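Glucose-6-phosphate isomerase (PDB 3QKI) probably interconverts alpha-D-glucose 6-phosphate and beta-D-fructose 6-phosphate, the second step of glycolysis. Local coordinates at residues Gly176-Val184 against Gly311-Gly320; Leu385-Ser396 against Leu529-Ile537. One frame throughout, in Å; residues are numbered along the deposited sequence. Where two conformers were deposited one is given.

Contact 1. Residues Gly176-Val184 against Gly311-Gly320; sequences GSYLGTEFV and GRFSVTSSVG
Val315 packs against Gly180 on the first turn of helix 179-197, with its CG2 3.5 Å from Gly180 C and also against Thr181 N. With CG1 between the backbone N and the carbonyl carbon (chi1 73°), CG2 lies anti to the N and is the methyl presented to Gly180 and Thr181. The approach is tight along the Gly180 backbone, Val315 CB lying 4.0 Å from Gly180 CA. One turn further along, Val184 CG2 meets the same methyl at 4.4 Å. Val319, from the helix that starts at Ser318, lays CG1 alongside the loop, 3.5 Å from Ser177 O. Thr181 OG1 lies 3.4 Å from Gly320 CA.

Polar atoms are joined through water. One water donates to Ser177 O and to Val319 O and accepts from Thr181 OG1 at 2.7 Å, a three-way link between the two helix starts. A second lies between Ser177 OG and Ser314 OG, donating to the latter. Gly176 and Ser177 belong to the site that binds beta-D-fructose 6-phosphate, in the loop that follows strand 168-172 of the parallel sheet and leads into helix 179-197. The backbone of Gly176 fits against Gly311, with Gly176 CA 3.3 Å from Gly311 O in a CA-H...O contact.

Behind this layer, the 311-320 loop is braced internally. Ser314 OG donates to Gly311 O at 2.7 Å, in the carbonyl plane and on a lone pair, while Ser314 N uses the same acceptor. Ser314 to Ser317 form a type I beta turn; Ser317 OG donates to Ser314 O and, as N-cap of the following helix, accepts from Val319 N at 152°. Arg312 points away from this contact and forms a salt bridge with Glu398, another residue of the sugar-phosphate site.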
ATOM      1  N   GLY A 176      -4.878  -3.902  14.388  1.00 14.97           N
ATOM      2  CA  GLY A 176      -4.444  -2.872  15.338  1.00 15.70           C
ATOM      3  C   GLY A 176      -3.328  -3.287  16.278  1.00 19.42           C
ATOM      4  O   GLY A 176      -2.630  -2.430  16.822  1.00 17.61           O
ATOM      5  N   SER A 177      -3.146  -4.610  16.458  1.00 14.86           N
ATOM      6  CA  SER A 177      -2.091  -5.151  17.304  1.00 14.93           C
ATOM      7  C   SER A 177      -0.678  -5.007  16.734  1.00 19.58           C
ATOM      8  O   SER A 177       0.282  -5.233  17.466  1.00 19.54           O
ATOM      9  CB  SER A 177      -2.404  -6.582  17.716  1.00 16.89           C
ATOM     10  OG  SER A 177      -3.517  -6.540  18.589  1.00 18.61           O
ATOM     11  N   TYR A 178      -0.532  -4.598  15.457  1.00 17.43           N
ATOM     12  CA  TYR A 178       0.792  -4.324  14.876  1.00 16.24           C
ATOM     13  C   TYR A 178       0.876  -3.114  13.925  1.00 17.46           C
ATOM     14  O   TYR A 178       1.978  -2.620  13.745  1.00 18.77           O
ATOM     15  CB  TYR A 178       1.390  -5.556  14.177  1.00 16.33           C
ATOM     16  CG  TYR A 178       0.900  -5.709  12.762  1.00 17.95           C
ATOM     17  CD1 TYR A 178       1.699  -5.342  11.681  1.00 19.55           C
ATOM     18  CD2 TYR A 178      -0.395  -6.146  12.498  1.00 19.02           C
ATOM     19  CE1 TYR A 178       1.221  -5.425  10.368  1.00 19.28           C
ATOM     20  CE2 TYR A 178      -0.893  -6.189  11.197  1.00 19.44           C
ATOM     21  CZ  TYR A 178      -0.077  -5.842  10.136  1.00 22.03           C
ATOM     22  OH  TYR A 178      -0.561  -5.969   8.859  1.00 23.75           O
ATOM     23  N   LEU A 179      -0.219  -2.715  13.234  1.00 12.53           N
ATOM     24  CA  LEU A 179      -0.150  -1.620  12.247  1.00 12.81           C
ATOM     25  C   LEU A 179       0.467  -0.325  12.762  1.00 14.40           C
ATOM     26  O   LEU A 179       1.369   0.212  12.133  1.00 12.22           O
ATOM     27  CB  LEU A 179      -1.479  -1.385  11.494  1.00 13.19           C
ATOM     28  CG  LEU A 179      -1.881  -2.478  10.480  1.00 18.18           C
ATOM     29  CD1 LEU A 179      -3.348  -2.362  10.096  1.00 20.62           C
ATOM     30  CD2 LEU A 179      -1.012  -2.449   9.228  1.00 18.27           C
ATOM     31  N   GLY A 180       0.002   0.138  13.911  1.00 11.37           N
ATOM     32  CA  GLY A 180       0.553   1.342  14.525  1.00 11.13           C
ATOM     33  C   GLY A 180       1.996   1.135  14.937  1.00 15.23           C
ATOM     34  O   GLY A 180       2.854   1.980  14.664  1.00 12.79           O
ATOM     35  N   THR A 181       2.282  -0.026  15.554  1.00 12.41           N
ATOM     36  CA  THR A 181       3.638  -0.363  15.983  1.00 11.32           C
ATOM     37  C   THR A 181       4.608  -0.354  14.788  1.00 11.41           C
ATOM     38  O   THR A 181       5.665   0.266  14.891  1.00 10.79           O
ATOM     39  CB  THR A 181       3.650  -1.714  16.705  1.00 17.12           C
ATOM     40  OG1 THR A 181       2.612  -1.709  17.680  1.00 18.82           O
ATOM     41  CG2 THR A 181       5.015  -2.029  17.357  1.00  7.81           C
ATOM     42  N   GLU A 182       4.248  -1.035  13.674  1.00  8.00           N
ATOM     43  CA  GLU A 182       5.121  -1.096  12.515  1.00  7.89           C
ATOM     44  C   GLU A 182       5.344   0.289  11.897  1.00 14.29           C
ATOM     45  O   GLU A 182       6.474   0.607  11.490  1.00 14.13           O
ATOM     46  CB  GLU A 182       4.655  -2.138  11.476  1.00  9.14           C
ATOM     47  CG  GLU A 182       5.652  -2.221  10.324  1.00 14.51           C
ATOM     48  CD  GLU A 182       5.541  -3.450   9.457  1.00 22.93           C
ATOM     49  OE1 GLU A 182       4.404  -3.905   9.209  1.00 26.95           O
ATOM     50  OE2 GLU A 182       6.596  -3.948   9.009  1.00 21.12           O
ATOM     51  N   PHE A 183       4.299   1.133  11.892  1.00 11.95           N
ATOM     52  CA  PHE A 183       4.436   2.507  11.402  1.00 10.90           C
ATOM     53  C   PHE A 183       5.551   3.189  12.227  1.00 14.44           C
ATOM     54  O   PHE A 183       6.505   3.691  11.649  1.00 14.22           O
ATOM     55  CB  PHE A 183       3.080   3.275  11.477  1.00 10.97           C
ATOM     56  CG  PHE A 183       3.153   4.735  11.914  1.00 12.32           C
ATOM     57  CD1 PHE A 183       4.043   5.620  11.315  1.00 14.20           C
ATOM     58  CD2 PHE A 183       2.347   5.211  12.942  1.00 15.28           C
ATOM     59  CE1 PHE A 183       4.163   6.940  11.774  1.00 15.91           C
ATOM     60  CE2 PHE A 183       2.427   6.546  13.357  1.00 17.43           C
ATOM     61  CZ  PHE A 183       3.336   7.398  12.771  1.00 15.20           C
ATOM     62  N   VAL A 184       5.431   3.187  13.562  1.00 12.29           N
ATOM     63  CA  VAL A 184       6.388   3.861  14.462  1.00 11.57           C
ATOM     64  C   VAL A 184       7.774   3.232  14.396  1.00 14.86           C
ATOM     65  O   VAL A 184       8.766   3.952  14.383  1.00 14.20           O
ATOM     66  CB  VAL A 184       5.868   4.002  15.923  1.00 14.95           C
ATOM     67  CG1 VAL A 184       6.876   4.761  16.803  1.00 14.53           C
ATOM     68  CG2 VAL A 184       4.511   4.700  15.960  1.00 14.57           C
ATOM     69  N   GLY A 311      -8.414  -1.418  19.260  1.00 12.83           N
ATOM     70  CA  GLY A 311      -7.284  -2.000  18.535  1.00 13.69           C
ATOM     71  C   GLY A 311      -6.532  -1.013  17.659  1.00 16.56           C
ATOM     72  O   GLY A 311      -5.322  -0.844  17.812  1.00 16.58           O
ATOM     73  N   ARG A 312      -7.255  -0.296  16.793  1.00 15.26           N
ATOM     74  CA  ARG A 312      -6.679   0.730  15.897  1.00 14.44           C
ATOM     75  C   ARG A 312      -6.189   2.014  16.629  1.00 16.14           C
ATOM     76  O   ARG A 312      -5.631   2.894  15.976  1.00 14.09           O
ATOM     77  CB  ARG A 312      -7.648   1.075  14.756  1.00 15.19           C
ATOM     78  CG  ARG A 312      -8.997   1.599  15.225  1.00 16.70           C
ATOM     79  CD  ARG A 312     -10.012   1.440  14.123  1.00 16.02           C
ATOM     80  NE  ARG A 312     -11.353   1.794  14.572  1.00 17.42           N
ATOM     81  CZ  ARG A 312     -12.254   0.915  14.983  1.00 26.42           C
ATOM     82  NH1 ARG A 312     -11.967  -0.382  15.003  1.00 15.00           N
ATOM     83  NH2 ARG A 312     -13.456   1.322  15.366  1.00 13.36           N
ATOM     84  N   PHE A 313      -6.425   2.120  17.960  1.00 12.43           N
ATOM     85  CA  PHE A 313      -5.961   3.227  18.814  1.00 12.14           C
ATOM     86  C   PHE A 313      -5.012   2.661  19.913  1.00 16.41           C
ATOM     87  O   PHE A 313      -4.784   3.308  20.931  1.00 17.79           O
ATOM     88  CB  PHE A 313      -7.174   3.901  19.498  1.00 14.01           C
ATOM     89  CG  PHE A 313      -8.173   4.562  18.575  1.00 15.54           C
ATOM     90  CD1 PHE A 313      -7.975   5.869  18.128  1.00 18.31           C
ATOM     91  CD2 PHE A 313      -9.341   3.903  18.200  1.00 16.57           C
ATOM     92  CE1 PHE A 313      -8.918   6.502  17.308  1.00 19.06           C
ATOM     93  CE2 PHE A 313     -10.278   4.528  17.363  1.00 19.66           C
ATOM     94  CZ  PHE A 313     -10.061   5.829  16.928  1.00 18.09           C
ATOM     95  N   SER A 314      -4.502   1.446  19.730  1.00 12.45           N
ATOM     96  CA  SER A 314      -3.720   0.735  20.762  1.00 11.46           C
ATOM     97  C   SER A 314      -2.197   0.904  20.806  1.00 14.07           C
ATOM     98  O   SER A 314      -1.597   0.494  21.791  1.00 13.51           O
ATOM     99  CB  SER A 314      -4.118  -0.743  20.817  1.00 14.08           C
ATOM    100  OG  SER A 314      -3.525  -1.492  19.769  1.00 18.31           O
ATOM    101  N   VAL A 315      -1.567   1.535  19.792  1.00 10.92           N
ATOM    102  CA  VAL A 315      -0.099   1.717  19.773  1.00 10.81           C
ATOM    103  C   VAL A 315       0.472   2.416  21.022  1.00 17.02           C
ATOM    104  O   VAL A 315       1.582   2.074  21.432  1.00 16.16           O
ATOM    105  CB  VAL A 315       0.497   2.257  18.434  1.00 13.62           C
ATOM    106  CG1 VAL A 315       0.182   3.733  18.247  1.00 13.59           C
ATOM    107  CG2 VAL A 315       2.014   2.033  18.356  1.00 12.45           C
ATOM    108  N   THR A 316      -0.275   3.374  21.629  1.00 13.68           N
ATOM    109  CA  THR A 316       0.177   4.067  22.838  1.00 12.78           C
ATOM    110  C   THR A 316      -0.075   3.279  24.135  1.00 15.29           C
ATOM    111  O   THR A 316       0.308   3.730  25.211  1.00 15.33           O
ATOM    112  CB  THR A 316      -0.278   5.536  22.881  1.00 16.53           C
ATOM    113  OG1 THR A 316      -1.713   5.585  22.887  1.00 16.82           O
ATOM    114  CG2 THR A 316       0.312   6.359  21.722  1.00 11.06           C
ATOM    115  N   SER A 317      -0.646   2.080  24.036  1.00 11.39           N
ATOM    116  CA  SER A 317      -0.805   1.203  25.206  1.00 10.20           C
ATOM    117  C   SER A 317       0.400   0.252  25.131  1.00 15.53           C
ATOM    118  O   SER A 317       1.222   0.399  24.214  1.00 14.43           O
ATOM    119  CB  SER A 317      -2.099   0.393  25.114  1.00  9.24           C
ATOM    120  OG  SER A 317      -2.007  -0.640  24.138  1.00 12.57           O
ATOM    121  N   SER A 318       0.475  -0.763  26.032  1.00 12.70           N
ATOM    122  CA  SER A 318       1.523  -1.790  26.005  1.00 12.62           C
ATOM    123  C   SER A 318       1.664  -2.467  24.619  1.00 14.97           C
ATOM    124  O   SER A 318       2.765  -2.897  24.276  1.00 15.64           O
ATOM    125  CB  SER A 318       1.277  -2.841  27.081  1.00 15.73           C
ATOM    126  OG  SER A 318      -0.043  -3.345  26.995  1.00 23.43           O
ATOM    127  N   VAL A 319       0.583  -2.527  23.822  1.00 10.09           N
ATOM    128  CA  VAL A 319       0.579  -3.102  22.452  1.00 10.58           C
ATOM    129  C   VAL A 319       1.813  -2.618  21.643  1.00 17.57           C
ATOM    130  O   VAL A 319       2.552  -3.436  21.081  1.00 16.27           O
ATOM    131  CB  VAL A 319      -0.738  -2.798  21.677  1.00 13.41           C
ATOM    132  CG1 VAL A 319      -0.599  -3.148  20.182  1.00 13.31           C
ATOM    133  CG2 VAL A 319      -1.928  -3.527  22.304  1.00 12.19           C
ATOM    134  N   GLY A 320       2.013  -1.305  21.624  1.00 15.27           N
ATOM    135  CA  GLY A 320       3.134  -0.683  20.932  1.00 13.99           C
ATOM    136  C   GLY A 320       4.250  -0.268  21.867  1.00 16.64           C
ATOM    137  O   GLY A 320       5.420  -0.437  21.530  1.00 16.24           O
TER
HETATM  138  O   HOH W   1       2.586  -4.263  18.445  1.00 12.24           O
HETATM  139  O   HOH W   2      -4.391  -4.030  19.853  1.00 19.03           O

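Contact 2. Residues Leu385-Ser396 against Leu529-Ile537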
ATOM      1  N   LEU A 385       8.612   6.812   6.528  1.00 11.18           N
ATOM      2  CA  LEU A 385       7.169   6.770   6.754  1.00 10.28           C
ATOM      3  C   LEU A 385       6.467   5.743   5.809  1.00 14.20           C
ATOM      4  O   LEU A 385       5.258   5.812   5.655  1.00 15.71           O
ATOM      5  CB  LEU A 385       6.553   8.184   6.669  1.00  7.88           C
ATOM      6  CG  LEU A 385       6.820   9.087   7.917  1.00 10.63           C
ATOM      7  CD1 LEU A 385       6.254  10.477   7.698  1.00 11.07           C
ATOM      8  CD2 LEU A 385       6.198   8.517   9.171  1.00 11.70           C
ATOM      9  N   LEU A 386       7.221   4.778   5.220  1.00 10.18           N
ATOM     10  CA  LEU A 386       6.652   3.770   4.313  0.50 11.73           C
ATOM     11  C   LEU A 386       5.515   2.931   4.903  1.00 13.87           C
ATOM     12  O   LEU A 386       4.726   2.382   4.145  1.00 15.52           O
ATOM     13  CB  LEU A 386       7.702   2.908   3.548  0.50 12.35           C
ATOM     14  CG  LEU A 386       8.627   1.972   4.351  0.50 18.64           C
ATOM     15  CD1 LEU A 386       8.087   0.600   4.381  0.50 20.06           C
ATOM     16  CD2 LEU A 386       9.966   1.824   3.666  0.50 20.04           C
ATOM     17  N   LYS A 387       5.412   2.851   6.231  1.00  9.73           N
ATOM     18  CA  LYS A 387       4.344   2.070   6.866  1.00 10.12           C
ATOM     19  C   LYS A 387       3.258   2.938   7.518  1.00 14.25           C
ATOM     20  O   LYS A 387       2.346   2.400   8.136  1.00 12.69           O
ATOM     21  CB  LYS A 387       4.918   1.037   7.869  1.00 11.30           C
ATOM     22  CG  LYS A 387       5.797  -0.020   7.229  1.00 19.75           C
ATOM     23  CD  LYS A 387       5.018  -0.974   6.381  1.00 22.77           C
ATOM     24  CE  LYS A 387       5.899  -1.996   5.718  1.00 32.06           C
ATOM     25  NZ  LYS A 387       5.099  -2.867   4.817  1.00 37.06           N
ATOM     26  N   PHE A 388       3.325   4.263   7.327  1.00 12.24           N
ATOM     27  CA  PHE A 388       2.337   5.198   7.906  1.00 10.62           C
ATOM     28  C   PHE A 388       0.947   5.003   7.274  1.00 14.35           C
ATOM     29  O   PHE A 388      -0.017   4.805   8.001  1.00 14.47           O
ATOM     30  CB  PHE A 388       2.830   6.657   7.771  1.00 11.17           C
ATOM     31  CG  PHE A 388       1.892   7.704   8.323  1.00 12.87           C
ATOM     32  CD1 PHE A 388       1.535   7.707   9.677  1.00 15.43           C
ATOM     33  CD2 PHE A 388       1.383   8.709   7.501  1.00 15.17           C
ATOM     34  CE1 PHE A 388       0.704   8.719  10.201  1.00 16.04           C
ATOM     35  CE2 PHE A 388       0.533   9.704   8.024  1.00 17.60           C
ATOM     36  CZ  PHE A 388       0.210   9.704   9.371  1.00 15.40           C
ATOM     37  N   SER A 389       0.860   5.032   5.932  1.00 11.26           N
ATOM     38  CA  SER A 389      -0.367   4.866   5.120  1.00 12.17           C
ATOM     39  C   SER A 389      -1.155   3.598   5.507  1.00 16.87           C
ATOM     40  O   SER A 389      -2.382   3.670   5.626  1.00 18.01           O
ATOM     41  CB  SER A 389       0.014   4.799   3.639  1.00 16.28           C
ATOM     42  OG  SER A 389      -1.092   4.618   2.779  1.00 32.14           O
ATOM     43  N   ALA A 390      -0.467   2.449   5.697  1.00 13.37           N
ATOM     44  CA  ALA A 390      -1.105   1.182   6.073  1.00 13.31           C
ATOM     45  C   ALA A 390      -1.795   1.321   7.430  1.00 16.19           C
ATOM     46  O   ALA A 390      -2.888   0.788   7.609  1.00 16.74           O
ATOM     47  CB  ALA A 390      -0.081   0.050   6.098  1.00 14.40           C
ATOM     48  N   HIS A 391      -1.172   2.042   8.379  1.00 12.36           N
ATOM     49  CA  HIS A 391      -1.790   2.304   9.687  1.00 12.48           C
ATOM     50  C   HIS A 391      -3.001   3.265   9.522  1.00 15.35           C
ATOM     51  O   HIS A 391      -4.085   2.948  10.019  1.00 13.28           O
ATOM     52  CB  HIS A 391      -0.782   2.897  10.705  1.00 12.96           C
ATOM     53  CG  HIS A 391      -1.451   3.316  11.988  1.00 16.00           C
ATOM     54  ND1 HIS A 391      -2.276   2.442  12.693  1.00 17.81           N
ATOM     55  CD2 HIS A 391      -1.451   4.514  12.613  1.00 18.04           C
ATOM     56  CE1 HIS A 391      -2.695   3.119  13.749  1.00 17.82           C
ATOM     57  NE2 HIS A 391      -2.237   4.370  13.741  1.00 18.04           N
ATOM     58  N   ILE A 392      -2.818   4.398   8.814  1.00 13.51           N
ATOM     59  CA  ILE A 392      -3.895   5.366   8.547  1.00 13.08           C
ATOM     60  C   ILE A 392      -5.098   4.707   7.856  1.00 15.85           C
ATOM     61  O   ILE A 392      -6.226   5.031   8.199  1.00 16.49           O
ATOM     62  CB  ILE A 392      -3.392   6.673   7.847  1.00 15.39           C
ATOM     63  CG1 ILE A 392      -2.329   7.374   8.714  1.00 14.65           C
ATOM     64  CG2 ILE A 392      -4.550   7.640   7.500  1.00 16.26           C
ATOM     65  CD1 ILE A 392      -2.722   7.588  10.237  1.00 13.35           C
ATOM     66  N   GLN A 393      -4.863   3.738   6.966  1.00 11.62           N
ATOM     67  CA  GLN A 393      -5.922   2.957   6.300  1.00 10.67           C
ATOM     68  C   GLN A 393      -6.833   2.282   7.290  1.00 14.39           C
ATOM     69  O   GLN A 393      -8.042   2.457   7.172  1.00 14.99           O
ATOM     70  CB  GLN A 393      -5.317   1.885   5.399  1.00 12.00           C
ATOM     71  CG  GLN A 393      -5.263   2.274   3.988  1.00 16.13           C
ATOM     72  CD  GLN A 393      -4.795   1.117   3.136  1.00 25.21           C
ATOM     73  OE1 GLN A 393      -4.271   0.102   3.621  1.00 14.65           O
ATOM     74  NE2 GLN A 393      -4.989   1.250   1.837  1.00 14.50           N
ATOM     75  N   GLN A 394      -6.282   1.516   8.291  1.00 10.72           N
ATOM     76  CA  GLN A 394      -7.138   0.897   9.308  1.00 10.27           C
ATOM     77  C   GLN A 394      -7.784   1.957  10.215  1.00 14.98           C
ATOM     78  O   GLN A 394      -9.003   1.923  10.417  1.00 16.16           O
ATOM     79  CB  GLN A 394      -6.409  -0.150  10.162  1.00 11.18           C
ATOM     80  CG  GLN A 394      -7.343  -0.658  11.291  1.00 16.06           C
ATOM     81  CD  GLN A 394      -6.747  -1.616  12.255  1.00 29.47           C
ATOM     82  OE1 GLN A 394      -5.585  -1.536  12.583  1.00 27.64           O
ATOM     83  NE2 GLN A 394      -7.554  -2.545  12.746  1.00 25.09           N
ATOM     84  N   LEU A 395      -6.975   2.887  10.757  1.00  9.64           N
ATOM     85  CA  LEU A 395      -7.435   3.936  11.662  1.00  9.39           C
ATOM     86  C   LEU A 395      -8.636   4.680  11.077  1.00 15.07           C
ATOM     87  O   LEU A 395      -9.641   4.825  11.755  1.00 13.76           O
ATOM     88  CB  LEU A 395      -6.287   4.905  12.013  1.00  9.67           C
ATOM     89  CG  LEU A 395      -6.658   6.124  12.901  1.00 15.84           C
ATOM     90  CD1 LEU A 395      -7.128   5.693  14.281  1.00 17.03           C
ATOM     91  CD2 LEU A 395      -5.483   7.063  13.040  1.00 16.48           C
ATOM     92  N   SER A 396      -8.556   5.077   9.796  1.00 11.13           N
ATOM     93  CA  SER A 396      -9.636   5.805   9.130  1.00  9.79           C
ATOM     94  C   SER A 396     -10.784   4.897   8.714  1.00 13.12           C
ATOM     95  O   SER A 396     -11.923   5.135   9.100  1.00 11.82           O
ATOM     96  CB  SER A 396      -9.094   6.522   7.894  1.00 13.08           C
ATOM     97  OG  SER A 396      -8.021   7.362   8.294  1.00 28.78           O
ATOM     98  N   LEU A 529       2.318  13.495  15.086  1.00 12.21           N
ATOM     99  CA  LEU A 529       1.749  12.960  13.840  1.00 12.50           C
ATOM    100  C   LEU A 529       0.677  11.879  14.112  1.00 12.74           C
ATOM    101  O   LEU A 529      -0.388  11.927  13.511  1.00 12.51           O
ATOM    102  CB  LEU A 529       2.857  12.456  12.886  1.00 12.27           C
ATOM    103  CG  LEU A 529       2.426  11.896  11.521  1.00 16.59           C
ATOM    104  CD1 LEU A 529       1.749  12.957  10.658  1.00 17.28           C
ATOM    105  CD2 LEU A 529       3.627  11.303  10.772  1.00 14.40           C
ATOM    106  N   LEU A 530       0.956  10.928  15.006  1.00 12.09           N
ATOM    107  CA  LEU A 530      -0.007   9.886  15.354  1.00 12.26           C
ATOM    108  C   LEU A 530      -1.273  10.486  15.947  1.00 15.32           C
ATOM    109  O   LEU A 530      -2.373  10.174  15.482  1.00 14.20           O
ATOM    110  CB  LEU A 530       0.573   8.852  16.349  1.00 13.03           C
ATOM    111  CG  LEU A 530      -0.457   7.854  16.898  1.00 17.27           C
ATOM    112  CD1 LEU A 530      -0.883   6.856  15.843  1.00 18.94           C
ATOM    113  CD2 LEU A 530      -0.009   7.237  18.169  1.00 18.32           C
ATOM    114  N   SER A 531      -1.118  11.357  16.958  1.00 13.41           N
ATOM    115  CA  SER A 531      -2.267  11.947  17.638  1.00 12.76           C
ATOM    116  C   SER A 531      -3.073  12.836  16.695  1.00 14.73           C
ATOM    117  O   SER A 531      -4.287  12.854  16.790  1.00 14.00           O
ATOM    118  CB  SER A 531      -1.843  12.685  18.903  1.00 13.45           C
ATOM    119  OG  SER A 531      -2.930  13.442  19.421  1.00 17.88           O
ATOM    120  N   LEU A 532      -2.407  13.538  15.775  1.00 13.29           N
ATOM    121  CA  LEU A 532      -3.056  14.399  14.800  1.00 11.84           C
ATOM    122  C   LEU A 532      -4.095  13.589  14.000  1.00 15.02           C
ATOM    123  O   LEU A 532      -5.226  14.037  13.860  1.00 13.95           O
ATOM    124  CB  LEU A 532      -1.999  15.044  13.864  1.00 12.35           C
ATOM    125  CG  LEU A 532      -2.525  15.831  12.653  1.00 17.15           C
ATOM    126  CD1 LEU A 532      -3.419  16.957  13.087  1.00 17.05           C
ATOM    127  CD2 LEU A 532      -1.373  16.349  11.784  1.00 20.27           C
ATOM    128  N   TYR A 533      -3.718  12.397  13.508  1.00 13.09           N
ATOM    129  CA  TYR A 533      -4.613  11.537  12.736  1.00 12.88           C
ATOM    130  C   TYR A 533      -5.654  10.833  13.609  1.00 14.85           C
ATOM    131  O   TYR A 533      -6.824  10.756  13.201  1.00 14.52           O
ATOM    132  CB  TYR A 533      -3.830  10.563  11.821  1.00 13.56           C
ATOM    133  CG  TYR A 533      -3.424  11.239  10.533  1.00 14.67           C
ATOM    134  CD1 TYR A 533      -2.323  12.097  10.487  1.00 14.14           C
ATOM    135  CD2 TYR A 533      -4.206  11.119   9.385  1.00 15.65           C
ATOM    136  CE1 TYR A 533      -1.998  12.801   9.324  1.00 13.59           C
ATOM    137  CE2 TYR A 533      -3.886  11.818   8.214  1.00 15.51           C
ATOM    138  CZ  TYR A 533      -2.772  12.644   8.184  1.00 19.91           C
ATOM    139  OH  TYR A 533      -2.443  13.330   7.033  1.00 18.01           O
ATOM    140  N   GLU A 534      -5.267  10.384  14.824  1.00 10.46           N
ATOM    141  CA  GLU A 534      -6.252   9.763  15.742  1.00 11.69           C
ATOM    142  C   GLU A 534      -7.325  10.823  16.098  1.00 14.96           C
ATOM    143  O   GLU A 534      -8.520  10.536  16.034  1.00 15.81           O
ATOM    144  CB  GLU A 534      -5.585   9.248  17.037  1.00 13.47           C
ATOM    145  CG  GLU A 534      -4.708   8.009  16.874  1.00 22.24           C
ATOM    146  CD  GLU A 534      -4.150   7.458  18.178  1.00 30.99           C
ATOM    147  OE1 GLU A 534      -4.241   8.156  19.217  1.00 19.69           O
ATOM    148  OE2 GLU A 534      -3.659   6.306  18.175  1.00 15.32           O
ATOM    149  N   SER A 535      -6.888  12.062  16.370  1.00 12.62           N
ATOM    150  CA  SER A 535      -7.791  13.180  16.677  1.00 12.07           C
ATOM    151  C   SER A 535      -8.669  13.514  15.466  1.00 15.94           C
ATOM    152  O   SER A 535      -9.876  13.661  15.626  1.00 16.39           O
ATOM    153  CB  SER A 535      -7.006  14.405  17.120  1.00 13.86           C
ATOM    154  OG  SER A 535      -6.200  14.126  18.248  1.00 17.59           O
ATOM    155  N   ARG A 536      -8.074  13.597  14.255  1.00 11.93           N
ATOM    156  CA  ARG A 536      -8.805  13.885  13.022  1.00 11.95           C
ATOM    157  C   ARG A 536      -9.914  12.878  12.793  1.00 15.85           C
ATOM    158  O   ARG A 536     -11.025  13.284  12.472  1.00 14.95           O
ATOM    159  CB  ARG A 536      -7.831  13.939  11.810  1.00 13.98           C
ATOM    160  CG  ARG A 536      -8.482  14.188  10.447  1.00 21.64           C
ATOM    161  CD  ARG A 536      -8.662  12.874   9.709  1.00 28.14           C
ATOM    162  NE  ARG A 536      -9.051  13.028   8.302  1.00 28.66           N
ATOM    163  CZ  ARG A 536      -8.191  13.209   7.302  1.00 30.86           C
ATOM    164  NH1 ARG A 536      -6.892  13.313   7.544  1.00 18.79           N
ATOM    165  NH2 ARG A 536      -8.628  13.300   6.056  1.00 17.86           N
ATOM    166  N   ILE A 537      -9.620  11.561  12.965  1.00 13.49           N
ATOM    167  CA  ILE A 537     -10.613  10.495  12.782  1.00 13.41           C
ATOM    168  C   ILE A 537     -11.759  10.568  13.796  1.00 14.91           C
ATOM    169  O   ILE A 537     -12.926  10.436  13.412  1.00 16.01           O
ATOM    170  CB  ILE A 537      -9.941   9.107  12.639  1.00 16.73           C
ATOM    171  CG1 ILE A 537      -9.267   8.988  11.237  1.00 19.04           C
ATOM    172  CG2 ILE A 537     -10.886   7.952  12.900  1.00 17.25           C
ATOM    173  CD1 ILE A 537     -10.179   9.420   9.957  1.00 31.17           C
TER
HETATM  174  O   HOH W   3      -3.596   4.760  16.151  1.00 16.08           O
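Two helices of the GPI fold, 388-400 and 523-543, run in the same general direction here: the axes of segments 388-396 and 529-537 approach to 10.3 Å and cross at -24°. Phe388 and Tyr533 form a T-shaped pair in which the edge of Phe388 meets the face of Tyr533, centroids 5.3 Å apart and planes at 88°. With CG anti to the backbone N (chi1 180°), the Phe388 ring extends toward the second helix. Leu529 CD2 sits over one Phe388 face, 4.1 Å from the centroid in a CH-pi contact, and Ile392 CG1 lies over the opposite face, so the ring is sandwiched. Leu385 and Leu529 extend this cluster tip to tip.

Further along, Ile392 crosses Tyr533 at about a right angle, its CD1 3.5 Å from Tyr533 CB. Leu395 CD2 rests on the backbone between Tyr533 and Glu534, 3.8 Å from Glu534 N. Ile537 closes the row, CD1 lying 3.4 Å from Ser396 OG; that hydroxyl donates to Ile392 O from the face opposite Ser396 N.

At the flank, Leu530 CD1 approaches His391 NE2 to 3.5 Å. A water in the plane of the imidazole lies 2.8 Å from His391 NE2 and donates to Glu534 OE2, bridging the helices. Glu534 also has a salt bridge to Arg117, while Tyr533 OH is hydrogen-bonded to Glu444. Aromatic and aliphatic side chains meeting between two helices, with one water-mediated link beside them, make this a buried helix-helix interface in the core of the phosphoglucose isomerase fold.

In the fold
Contact 1 and contact 2 have centres 11 Å apart and touch directly. Gly176 N lies 3.1 Å from Gln394 OE1, bringing together two residues of the beta-D-fructose 6-phosphate site, one from each contact. Nearby, Gly180 N and His391 ND1 are 3.5 Å apart, and Phe183 CE1 meets Phe388 CD1 at 3.4 Å, their rings inclined at about 60°. Helix 388-400 touches both helix 179-197 and helix 523-543, which also meet directly where Phe183 packs on Cys526, while Val315 also touches Leu530. The second subunit reaches both contacts: its Ser430 packs on Leu179, and its His429 on Gln394, consistent with a sugar-phosphate site beside the subunit interface.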